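Local atomic coordinates of heat shock protease HtrA (Thermotoga maritima, PDB entry 1L1J), a protein that probably acts as an ATP-independent serine endopeptidase in the heat-shock response, the present chain being its trypsin-like protease domain. Residues A[28-32]-A[53-57]. Numbering follows the deposited sequence.
Sequences TSFFD and QVASL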
loop_
_atom_site.group_PDB
_atom_site.type_symbol
_atom_site.label_atom_id
_atom_site.label_comp_id
_atom_site.label_asym_id
_atom_site.label_seq_id
_atom_site.Cartn_x
_atom_site.Cartn_y
_atom_site.Cartn_z
ATOM N N THR A 28 -0.119 -0.476 19.799
ATOM C CA THR A 28 -0.703 0.893 19.922
ATOM C C THR A 28 0.381 1.972 19.802
ATOM O O THR A 28 0.765 2.607 20.789
ATOM C CB THR A 28 -1.458 1.056 21.273
ATOM O OG1 THR A 28 -2.580 0.164 21.304
ATOM C CG2 THR A 28 -1.960 2.491 21.450
ATOM N N SER A 29 0.862 2.169 18.577
ATOM C CA SER A 29 1.899 3.159 18.272
ATOM C C SER A 29 1.652 3.722 16.869
ATOM O O SER A 29 1.746 4.935 16.637
ATOM C CB SER A 29 3.286 2.499 18.337
ATOM O OG SER A 29 4.305 3.379 17.896
ATOM N N PHE A 30 1.333 2.816 15.944
ATOM C CA PHE A 30 1.044 3.138 14.544
ATOM C C PHE A 30 -0.249 3.940 14.442
ATOM O O PHE A 30 -0.873 4.017 13.379
ATOM C CB PHE A 30 0.922 1.842 13.727
ATOM C CG PHE A 30 0.518 0.641 14.550
ATOM C CD1 PHE A 30 -0.629 0.672 15.342
ATOM C CD2 PHE A 30 1.301 -0.511 14.553
ATOM C CE1 PHE A 30 -0.984 -0.426 16.126
ATOM C CE2 PHE A 30 0.951 -1.616 15.336
ATOM C CZ PHE A 30 -0.194 -1.572 16.124
ATOM N N PHE A 31 -0.639 4.537 15.561
ATOM C CA PHE A 31 -1.849 5.334 15.624
ATOM C C PHE A 31 -1.515 6.794 15.323
ATOM O O PHE A 31 -1.751 7.664 16.163
ATOM C CB PHE A 31 -2.476 5.225 17.027
ATOM C CG PHE A 31 -3.978 5.415 17.052
ATOM C CD1 PHE A 31 -4.827 4.323 17.242
ATOM C CD2 PHE A 31 -4.542 6.684 16.884
ATOM C CE1 PHE A 31 -6.219 4.488 17.265
ATOM C CE2 PHE A 31 -5.929 6.863 16.905
ATOM C CZ PHE A 31 -6.771 5.763 17.096
ATOM N N ASP A 32 -0.948 7.073 14.148
ATOM C CA ASP A 32 -0.642 8.462 13.816
ATOM C C ASP A 32 -1.954 9.157 13.461
ATOM O O ASP A 32 -2.537 8.906 12.403
ATOM C CB ASP A 32 0.348 8.562 12.652
ATOM C CG ASP A 32 0.599 10.009 12.213
ATOM O OD1 ASP A 32 0.675 10.909 13.079
ATOM O OD2 ASP A 32 0.731 10.246 10.994
ATOM N N GLN A 53 -11.647 0.022 18.665
ATOM C CA GLN A 53 -11.216 -1.281 18.158
ATOM C C GLN A 53 -10.041 -1.362 17.177
ATOM O O GLN A 53 -9.314 -2.356 17.176
ATOM C CB GLN A 53 -12.411 -2.012 17.533
ATOM C CG GLN A 53 -13.571 -2.266 18.498
ATOM C CD GLN A 53 -14.637 -3.190 17.916
ATOM O OE1 GLN A 53 -14.413 -4.392 17.747
ATOM N NE2 GLN A 53 -15.799 -2.628 17.604
ATOM N N VAL A 54 -9.841 -0.340 16.348
ATOM C CA VAL A 54 -8.770 -0.390 15.349
ATOM C C VAL A 54 -7.529 0.446 15.647
ATOM O O VAL A 54 -7.608 1.542 16.198
ATOM C CB VAL A 54 -9.306 -0.001 13.946
ATOM C CG1 VAL A 54 -8.227 -0.205 12.893
ATOM C CG2 VAL A 54 -10.518 -0.847 13.606
ATOM N N ALA A 55 -6.377 -0.087 15.264
ATOM C CA ALA A 55 -5.114 0.589 15.495
ATOM C C ALA A 55 -4.566 1.102 14.177
ATOM O O ALA A 55 -3.941 2.162 14.114
ATOM C CB ALA A 55 -4.127 -0.373 16.142
ATOM N N SER A 56 -4.811 0.330 13.124
ATOM C CA SER A 56 -4.370 0.682 11.781
ATOM C C SER A 56 -5.145 -0.042 10.691
ATOM O O SER A 56 -5.419 -1.245 10.778
ATOM C CB SER A 56 -2.882 0.397 11.610
ATOM O OG SER A 56 -2.143 1.605 11.638
ATOM N N LEU A 57 -5.493 0.719 9.663
ATOM C CA LEU A 57 -6.219 0.212 8.512
ATOM C C LEU A 57 -5.413 0.654 7.306
ATOM O O LEU A 57 -5.018 1.818 7.211
ATOM C CB LEU A 57 -7.620 0.823 8.470
ATOM C CG LEU A 57 -8.527 0.451 7.305
ATOM C CD1 LEU A 57 -8.697 -1.059 7.210
ATOM C CD2 LEU A 57 -9.862 1.124 7.517
#
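F30 and F31, consecutive residues of the loop between strand 17-23 and helix 33-42, meet the start of strand 54-64 with both rings. The apolar part of the contact belongs to F30, whose ring approaches A55 obliquely with its CD1-CE1 side toward the methyl group; the spacing modelled there is too short to be taken literally. V22 and A79 also touch this ring. The ring of F31 meets the backbone oxygens of V54 and A55: CE1 lies 3.4 Å from V54 O and CD1 3.9 Å from A55 O, both at a slant to the ring. From the inverse gamma turn centred on F31, a chi1 of -152° swings the ring away from the backbone N and toward these oxygens, and E36 of helix 33-42 touches it too.

Among polar atoms, S56 OG stands 3.2 Å from F30 O with no hydrogen bond between them, and makes a weak one to V75 O. A55 and S56 form a classic beta bulge opposite V22 in the antiparallel sheet. An alanine at F30 would remove the ring and is likely to open a gap between A55, V22 and A79. The side chain of F30 is about 6 Å from that of H74 (nearest atoms), placing this loop near, but not in touch with, the predicted catalytic residues. Without a hydrogen bond across it, the contact between loop and bulged strand is probably mainly nonpolar, with ring-to-carbonyl approaches beside it.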